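Local coordinates for enoyl-CoA hydratase, EchA3 (Mycobacterium marinum M, PDB 3R6H), which probably acts as a lyase in lipid metabolism and belongs to the enoyl-CoA hydratase/isomerase family, at residues I18-G23 and L51-N56; G23-L28 and H57-G62; V99-G104 and E184-R189. One frame throughout, in Å; residues are numbered along the deposited sequence.

From the N terminus, strand 15-20 leads into the loop that ends at helix 30-46, and contact 1 closes once the chain has come back along strand 50-54, sheet neighbour to the first. Contact 2 follows a few residues on in both segments: 23-28 meets 57-62, so the two contacts cross along the chain, share Gly23 and join the loops leaving the two strands. Contact 3 comes afterwards, in series, when helix 186-198 settles against strand 98-102, the next strand of the same sheet. Asn56 and Thr103 tie contacts 1 and 3 through a hydrogen bond, while Phe60 of contact 2 packs on Ile100.

Contact 1: residues I18-G23 and L51-N56; sequences IRMDDG and LVIAGN
Ile18-Met20 and Leu51-Ala54 run as neighbouring parallel strands, their axes 4.7 Å apart and 8° from parallel, with Ile18 paired to Ile53 and Arg19 to Ala54. The ladder is built from Ile18 N to Val52 O, Ala54 N to Ile18 O, and a nearly straight Met20 N to Ala54 O bond of 2.9 Å. On the face that also carries Met20, the Ile18 CD1 methyl meets Leu51 CD1 at 3.8 Å and Ile53 CD1 at 3.9 Å. Ile18 and Ile53 lie side by side and point the same way, whereas Leu51 comes in at a slant. Met20 bends at its last torsion, chi3 -78°, which curls CE back to 3.7 Å from Ala54 O.

The two strands and helix 30-46 form a beta-alpha-beta unit of the crotonase fold, and Leu36 of that helix covers Ile18 and Met20. Arg19 and Ala54 are on the other face, where Leu187 of helix 186-198 packs on both. A water links Arg19 NE to Gly55 O.

Past the strand ends, Asp21 swings its carboxylate anti to its own N (chi1 -176°) and crosses Asn56 at about a right angle, the two flat groups perpendicular. Asn56 ND2 donates to Asp21 OD1 at 3.1 Å from above the carboxylate plane; Gly23 N reaches the same oxygen from the opposite face at 2.9 Å, making an Asx turn. Asn56 OD1 meanwhile takes bonds from Arg58 N and Val59 N, and ND2 also donates to Lys24 O.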
loop_
_atom_site.group_PDB
_atom_site.type_symbol
_atom_site.label_atom_id
_atom_site.label_comp_id
_atom_site.label_asym_id
_atom_site.label_seq_id
_atom_site.Cartn_x
_atom_site.Cartn_y
_atom_site.Cartn_z
ATOM N N ILE A 18 -1.983 9.247 28.577
ATOM C CA ILE A 18 -2.857 8.216 29.122
ATOM C C ILE A 18 -2.052 6.916 29.208
ATOM O O ILE A 18 -1.588 6.394 28.187
ATOM C CB ILE A 18 -4.114 8.026 28.259
ATOM C CG1 ILE A 18 -4.967 9.291 28.327
ATOM C CG2 ILE A 18 -4.878 6.716 28.628
ATOM C CD1 ILE A 18 -6.168 9.233 27.423
ATOM N N ARG A 19 -1.869 6.394 30.421
ATOM C CA ARG A 19 -1.051 5.186 30.617
ATOM C C ARG A 19 -1.930 4.032 31.137
ATOM O O ARG A 19 -2.550 4.140 32.185
ATOM C CB ARG A 19 0.122 5.461 31.582
ATOM C CG ARG A 19 1.161 6.460 31.055
ATOM C CD ARG A 19 2.271 6.821 32.092
ATOM N NE ARG A 19 3.252 5.741 32.280
ATOM C CZ ARG A 19 4.345 5.832 33.049
ATOM N NH1 ARG A 19 4.620 6.965 33.698
ATOM N NH2 ARG A 19 5.175 4.798 33.160
ATOM N N MET A 20 -1.985 2.938 30.382
ATOM C CA MET A 20 -2.673 1.720 30.794
ATOM C C MET A 20 -1.800 0.828 31.671
ATOM O O MET A 20 -0.687 0.457 31.295
ATOM C CB MET A 20 -3.100 0.883 29.583
ATOM C CG MET A 20 -4.008 1.584 28.627
ATOM S SD MET A 20 -4.552 0.479 27.297
ATOM C CE MET A 20 -3.071 0.494 26.266
ATOM N N ASP A 21 -2.318 0.464 32.845
ATOM C CA ASP A 21 -1.640 -0.550 33.662
ATOM C C ASP A 21 -2.614 -1.203 34.637
ATOM O O ASP A 21 -2.877 -0.653 35.708
ATOM C CB ASP A 21 -0.460 0.034 34.431
ATOM C CG ASP A 21 0.317 -1.025 35.209
ATOM O OD1 ASP A 21 0.124 -2.226 34.966
ATOM O OD2 ASP A 21 1.121 -0.660 36.099
ATOM N N ASP A 22 -3.102 -2.382 34.268
ATOM C CA ASP A 22 -3.997 -3.144 35.125
ATOM C C ASP A 22 -3.241 -4.167 35.984
ATOM O O ASP A 22 -3.864 -5.049 36.577
ATOM C CB ASP A 22 -5.114 -3.827 34.303
ATOM C CG ASP A 22 -4.620 -4.992 33.438
ATOM O OD1 ASP A 22 -3.395 -5.149 33.233
ATOM O OD2 ASP A 22 -5.485 -5.765 32.927
ATOM N N GLY A 23 -1.916 -4.050 36.030
ATOM C CA GLY A 23 -1.061 -4.970 36.760
ATOM C C GLY A 23 -0.840 -6.295 36.060
ATOM O O GLY A 23 -0.112 -7.143 36.577
ATOM N N LEU A 51 -2.249 13.881 22.222
ATOM C CA LEU A 51 -2.565 12.878 23.216
ATOM C C LEU A 51 -1.665 11.656 22.998
ATOM O O LEU A 51 -1.593 11.149 21.876
ATOM C CB LEU A 51 -4.021 12.459 23.049
ATOM C CG LEU A 51 -4.593 11.452 24.006
ATOM C CD1 LEU A 51 -4.480 11.960 25.475
ATOM C CD2 LEU A 51 -6.061 11.127 23.616
ATOM N N VAL A 52 -1.066 11.169 24.073
ATOM C CA VAL A 52 -0.258 9.961 24.084
ATOM C C VAL A 52 -1.055 8.840 24.754
ATOM O O VAL A 52 -1.648 9.037 25.851
ATOM C CB VAL A 52 1.057 10.188 24.836
ATOM C CG1 VAL A 52 1.843 8.866 25.007
ATOM C CG2 VAL A 52 1.915 11.256 24.136
ATOM N N ILE A 53 -1.102 7.675 24.115
ATOM C CA ILE A 53 -1.650 6.458 24.742
ATOM C C ILE A 53 -0.517 5.464 24.917
ATOM O O ILE A 53 0.122 5.115 23.914
ATOM C CB ILE A 53 -2.731 5.764 23.852
ATOM C CG1 ILE A 53 -3.792 6.751 23.337
ATOM C CG2 ILE A 53 -3.337 4.562 24.567
ATOM C CD1 ILE A 53 -4.592 7.398 24.424
ATOM N N ALA A 54 -0.277 5.010 26.159
ATOM C CA ALA A 54 0.829 4.126 26.502
ATOM C C ALA A 54 0.328 2.871 27.193
ATOM O O ALA A 54 -0.753 2.878 27.783
ATOM C CB ALA A 54 1.875 4.848 27.429
ATOM N N GLY A 55 1.132 1.813 27.145
ATOM C CA GLY A 55 0.868 0.606 27.896
ATOM C C GLY A 55 1.642 0.632 29.203
ATOM O O GLY A 55 1.959 1.711 29.724
ATOM N N ASN A 56 1.969 -0.558 29.696
ATOM C CA ASN A 56 2.774 -0.686 30.903
ATOM C C ASN A 56 4.169 -1.194 30.537
ATOM O O ASN A 56 4.569 -1.188 29.365
ATOM C CB ASN A 56 2.042 -1.528 31.992
ATOM C CG ASN A 56 1.829 -2.985 31.615
ATOM O OD1 ASN A 56 2.528 -3.550 30.757
ATOM N ND2 ASN A 56 0.865 -3.629 32.297
HETATM O O HOH W 1 3.971 3.714 30.022
#

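Contact 2: residues G23-L28 and H57-G62; sequences GKVNVL and HRVFSG
Arg58 reaches across to Lys24 through a chain that bends at chi3 (-64°), setting its guanidinium edge against the Lys24 carbonyl. NH2 donates to Lys24 O at 2.9 Å, in the carbonyl plane and on a lone pair, while NH1 adds a weak bond to the same oxygen. Val59, next along, points toward the other loop. Its CG1 touches Val25 CG1 at 3.9 Å, the two valines crossing at a slant, and its CG2 lies 3.5 Å from Val25 O, beside the Asn26 amide.

At Phe60 the chain turns a corner and the first bond of the Phe60 side chain points away from 23-28, yet the carbonyl of this residue is used: Asn26 ND2 donates to Phe60 O at 3.0 Å, almost straight (169°), with the acceptor close to the amide plane. The side chain of Asn26 thus stitches its own loop to the corner. Ser61 follows with OG anti to its N, chi1 172°, from where it donates to Asn26 O at 2.7 Å, coming from above the carbonyl plane; the same OG is 3.5 Å from Leu28 CD1 and accepts from Gly63 N. Gly62 N closes the run with a bond of 2.9 Å to Val25 O.

The Phe-Ser-Gly-Gly run is consistent with the loop that in crotonase relatives borders the thioester site. Phe60 itself packs on Ile100 and Cys102 of strand 98-102 and on Leu113 of helix 109-114. Leu28 bridges Leu36 of helix 30-46 to Met109 and Leu113, and the backbone of Ser61 pairs with His105 and Ile107 of strand 105-107.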
loop_
_atom_site.group_PDB
_atom_site.type_symbol
_atom_site.label_atom_id
_atom_site.label_comp_id
_atom_site.label_asym_id
_atom_site.label_seq_id
_atom_site.Cartn_x
_atom_site.Cartn_y
_atom_site.Cartn_z
ATOM N N GLY A 23 -1.916 -4.050 36.030
ATOM C CA GLY A 23 -1.061 -4.970 36.760
ATOM C C GLY A 23 -0.840 -6.295 36.060
ATOM O O GLY A 23 -0.112 -7.143 36.577
ATOM N N LYS A 24 -1.456 -6.471 34.882
ATOM C CA LYS A 24 -1.318 -7.689 34.086
ATOM C C LYS A 24 -0.969 -7.334 32.622
ATOM O O LYS A 24 0.067 -6.731 32.384
ATOM C CB LYS A 24 -2.587 -8.524 34.197
ATOM C CG LYS A 24 -2.894 -8.902 35.657
ATOM C CD LYS A 24 -4.192 -9.688 35.792
ATOM C CE LYS A 24 -4.387 -10.058 37.266
ATOM N NZ LYS A 24 -5.784 -10.472 37.553
ATOM N N VAL A 25 -1.839 -7.680 31.668
ATOM C CA VAL A 25 -1.529 -7.483 30.243
ATOM C C VAL A 25 -2.477 -6.469 29.563
ATOM O O VAL A 25 -2.634 -6.456 28.341
ATOM C CB VAL A 25 -1.427 -8.826 29.484
ATOM C CG1 VAL A 25 -0.188 -9.606 29.978
ATOM C CG2 VAL A 25 -2.705 -9.657 29.623
ATOM N N ASN A 26 -3.059 -5.581 30.361
ATOM C CA ASN A 26 -3.914 -4.483 29.880
ATOM C C ASN A 26 -5.018 -4.949 28.925
ATOM O O ASN A 26 -5.271 -4.315 27.894
ATOM C CB ASN A 26 -3.080 -3.384 29.167
ATOM C CG ASN A 26 -2.161 -2.614 30.103
ATOM O OD1 ASN A 26 -2.411 -2.503 31.318
ATOM N ND2 ASN A 26 -1.079 -2.073 29.539
ATOM N N VAL A 27 -5.691 -6.035 29.270
ATOM C CA VAL A 27 -6.814 -6.473 28.436
ATOM C C VAL A 27 -7.862 -5.378 28.329
ATOM O O VAL A 27 -8.158 -4.658 29.295
ATOM C CB VAL A 27 -7.454 -7.807 28.898
ATOM C CG1 VAL A 27 -6.452 -8.997 28.707
ATOM C CG2 VAL A 27 -7.974 -7.670 30.280
ATOM N N LEU A 28 -8.433 -5.265 27.131
ATOM C CA LEU A 28 -9.402 -4.245 26.820
ATOM C C LEU A 28 -10.816 -4.765 27.063
ATOM O O LEU A 28 -11.646 -4.778 26.159
ATOM C CB LEU A 28 -9.192 -3.752 25.373
ATOM C CG LEU A 28 -7.808 -3.108 25.176
ATOM C CD1 LEU A 28 -7.297 -3.092 23.705
ATOM C CD2 LEU A 28 -7.802 -1.699 25.762
ATOM N N HIS A 57 4.947 -1.617 31.523
ATOM C CA HIS A 57 6.316 -2.030 31.224
ATOM C C HIS A 57 6.470 -3.361 30.526
ATOM O O HIS A 57 7.542 -3.645 29.990
ATOM C CB HIS A 57 7.196 -1.952 32.491
ATOM C CG HIS A 57 7.747 -0.590 32.699
ATOM N ND1 HIS A 57 6.979 0.448 33.177
ATOM C CD2 HIS A 57 8.961 -0.063 32.411
ATOM C CE1 HIS A 57 7.707 1.552 33.208
ATOM N NE2 HIS A 57 8.913 1.266 32.752
ATOM N N ARG A 58 5.434 -4.183 30.521
ATOM C CA ARG A 58 5.532 -5.493 29.925
ATOM C C ARG A 58 4.786 -5.651 28.613
ATOM O O ARG A 58 5.143 -6.524 27.816
ATOM C CB ARG A 58 5.082 -6.542 30.918
ATOM C CG ARG A 58 6.128 -6.667 32.049
ATOM C CD ARG A 58 5.616 -7.506 33.205
ATOM N NE ARG A 58 4.461 -6.871 33.838
ATOM C CZ ARG A 58 3.184 -7.155 33.582
ATOM N NH1 ARG A 58 2.852 -8.073 32.660
ATOM N NH2 ARG A 58 2.237 -6.483 34.232
ATOM N N VAL A 59 3.745 -4.837 28.406
ATOM C CA VAL A 59 2.911 -4.942 27.192
ATOM C C VAL A 59 2.341 -3.595 26.801
ATOM O O VAL A 59 2.182 -2.719 27.629
ATOM C CB VAL A 59 1.656 -5.880 27.371
ATOM C CG1 VAL A 59 2.048 -7.321 27.812
ATOM C CG2 VAL A 59 0.619 -5.269 28.359
ATOM N N PHE A 60 1.967 -3.437 25.531
ATOM C CA PHE A 60 1.014 -2.405 25.190
ATOM C C PHE A 60 -0.386 -2.886 25.628
ATOM O O PHE A 60 -0.978 -2.353 26.575
ATOM C CB PHE A 60 1.040 -2.050 23.707
ATOM C CG PHE A 60 0.083 -0.953 23.359
ATOM C CD1 PHE A 60 0.261 0.327 23.896
ATOM C CD2 PHE A 60 -0.991 -1.178 22.508
ATOM C CE1 PHE A 60 -0.647 1.369 23.602
ATOM C CE2 PHE A 60 -1.895 -0.162 22.218
ATOM C CZ PHE A 60 -1.732 1.116 22.758
ATOM N N SER A 61 -0.886 -3.923 24.962
ATOM C CA SER A 61 -2.097 -4.623 25.383
ATOM C C SER A 61 -2.156 -6.006 24.745
ATOM O O SER A 61 -1.824 -6.175 23.574
ATOM C CB SER A 61 -3.346 -3.822 25.033
ATOM O OG SER A 61 -4.539 -4.577 25.281
ATOM N N GLY A 62 -2.606 -6.998 25.505
ATOM C CA GLY A 62 -2.741 -8.352 24.967
ATOM C C GLY A 62 -4.010 -8.571 24.191
ATOM O O GLY A 62 -4.194 -9.638 23.617
#

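Contact 3: residues V99-G104 and E184-R189; sequences VIACTG and EVVLSR
Val186 and Leu187, successive residues in the first turn of helix 186-198, meet the Ala101 methyl from two clearly different directions. Val186 directs its CB toward the strand, and with CG1 set anti to the backbone N (chi1 164°) that one methyl does most of the touching. CG1 lies 4.0 Å from Ala101 CB and comes slightly nearer the main chain beyond it, 3.7 Å from Cys102 O and 3.8 Å from Cys102 N, so the methyl rests on peptide groups as well as on side chains.

Leu187 comes in along the flank instead. Its CD1 meets Ala101 CB at 3.9 Å, and the small alanine lets the helix backbone itself come close: Ala101 CB is 4.1 Å from Leu187 CA. This is helix-on-sheet packing in the crotonase fold, in which helix 186-198 covers the face of the main sheet that carries Ala54, Val99 and Ala101. Leu187 reaches three strands of it: Ala101 of 98-102, Ala54 of 50-54 and Arg19 of 15-20, while further along the helix Ala190 packs on both Val99 and Ala101.

Where the strand gives way to loop, Cys102 is the centre of an inverse gamma turn; it turns its CB away from helix 186-198, and its side chain packs on Phe60 and on Leu114 of helix 109-114. Thr103 comes next, crossing Val186 at a slant, with CG2 4.1 Å from Val186 CG1. A chi1 of 49° divides its two branches: the methyl goes to the valine, and the hydroxyl OG1 is hydrogen-bonded to Asn56 O, with a weak second bond to Val59 O.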
loop_
_atom_site.group_PDB
_atom_site.type_symbol
_atom_site.label_atom_id
_atom_site.label_comp_id
_atom_site.label_asym_id
_atom_site.label_seq_id
_atom_site.Cartn_x
_atom_site.Cartn_y
_atom_site.Cartn_z
ATOM N N VAL A 99 -0.476 9.986 19.614
ATOM C CA VAL A 99 0.773 9.225 19.518
ATOM C C VAL A 99 0.656 7.998 20.416
ATOM O O VAL A 99 0.242 8.082 21.589
ATOM C CB VAL A 99 1.996 10.082 19.915
ATOM C CG1 VAL A 99 3.285 9.289 19.776
ATOM C CG2 VAL A 99 2.045 11.405 19.119
ATOM N N ILE A 100 0.968 6.829 19.867
ATOM C CA ILE A 100 0.938 5.595 20.646
ATOM C C ILE A 100 2.370 5.242 21.112
ATOM O O ILE A 100 3.295 5.092 20.302
ATOM C CB ILE A 100 0.360 4.393 19.833
ATOM C CG1 ILE A 100 -0.948 4.752 19.128
ATOM C CG2 ILE A 100 0.226 3.120 20.733
ATOM C CD1 ILE A 100 -2.093 5.139 20.084
ATOM N N ALA A 101 2.535 5.135 22.441
ATOM C CA ALA A 101 3.737 4.601 23.025
ATOM C C ALA A 101 3.512 3.109 23.219
ATOM O O ALA A 101 2.907 2.655 24.201
ATOM C CB ALA A 101 4.049 5.294 24.351
ATOM N N CYS A 102 3.977 2.353 22.237
ATOM C CA CYS A 102 3.839 0.911 22.240
ATOM C C CYS A 102 4.949 0.324 23.120
ATOM O O CYS A 102 6.033 0.028 22.658
ATOM C CB CYS A 102 3.889 0.401 20.806
ATOM S SG CYS A 102 3.337 -1.314 20.665
ATOM N N THR A 103 4.642 0.199 24.419
ATOM C CA THR A 103 5.649 -0.085 25.443
ATOM C C THR A 103 5.926 -1.569 25.654
ATOM O O THR A 103 6.723 -1.956 26.536
ATOM C CB THR A 103 5.238 0.576 26.779
ATOM O OG1 THR A 103 3.865 0.257 27.062
ATOM C CG2 THR A 103 5.411 2.091 26.680
ATOM N N GLY A 104 5.283 -2.407 24.845
ATOM C CA GLY A 104 5.533 -3.837 24.826
ATOM C C GLY A 104 4.686 -4.427 23.730
ATOM O O GLY A 104 4.253 -3.683 22.850
ATOM N N GLU A 184 13.836 1.950 26.546
ATOM C CA GLU A 184 13.832 2.913 27.628
ATOM C C GLU A 184 13.368 4.321 27.231
ATOM O O GLU A 184 13.127 5.160 28.114
ATOM C CB GLU A 184 15.207 2.944 28.332
ATOM C CG GLU A 184 16.375 3.577 27.548
ATOM C CD GLU A 184 17.046 2.673 26.508
ATOM O OE1 GLU A 184 16.553 1.546 26.200
ATOM O OE2 GLU A 184 18.100 3.108 26.001
ATOM N N VAL A 185 13.223 4.600 25.927
ATOM C CA VAL A 185 12.752 5.897 25.479
ATOM C C VAL A 185 11.495 5.840 24.615
ATOM O O VAL A 185 11.128 6.853 24.064
ATOM C CB VAL A 185 13.812 6.719 24.731
ATOM C CG1 VAL A 185 15.001 7.120 25.694
ATOM C CG2 VAL A 185 14.349 5.994 23.513
ATOM N N VAL A 186 10.803 4.708 24.569
ATOM C CA VAL A 186 9.550 4.657 23.792
ATOM C C VAL A 186 8.543 5.713 24.302
ATOM O O VAL A 186 7.962 6.485 23.496
ATOM C CB VAL A 186 8.917 3.262 23.833
ATOM C CG1 VAL A 186 7.429 3.339 23.352
ATOM C CG2 VAL A 186 9.781 2.249 23.019
ATOM N N LEU A 187 8.341 5.755 25.619
ATOM C CA LEU A 187 7.380 6.693 26.230
ATOM C C LEU A 187 7.878 8.145 26.111
ATOM O O LEU A 187 7.156 9.020 25.636
ATOM C CB LEU A 187 7.111 6.331 27.699
ATOM C CG LEU A 187 6.104 7.237 28.420
ATOM C CD1 LEU A 187 4.763 7.216 27.706
ATOM C CD2 LEU A 187 5.950 6.868 29.913
ATOM N N SER A 188 9.136 8.399 26.491
ATOM C CA SER A 188 9.670 9.747 26.370
ATOM C C SER A 188 9.674 10.226 24.914
ATOM O O SER A 188 9.331 11.394 24.661
ATOM C CB SER A 188 11.048 9.892 27.046
ATOM O OG SER A 188 12.016 9.060 26.480
ATOM N N ARG A 189 9.997 9.338 23.964
ATOM C CA ARG A 189 9.989 9.729 22.555
ATOM C C ARG A 189 8.541 9.986 22.070
ATOM O O ARG A 189 8.297 10.956 21.345
ATOM C CB ARG A 189 10.703 8.721 21.666
ATOM C CG ARG A 189 10.576 9.005 20.192
ATOM C CD ARG A 189 11.275 10.272 19.727
ATOM N NE ARG A 189 10.798 10.507 18.381
ATOM C CZ ARG A 189 10.362 11.645 17.867
ATOM N NH1 ARG A 189 10.481 12.808 18.509
ATOM N NH2 ARG A 189 9.896 11.621 16.614
#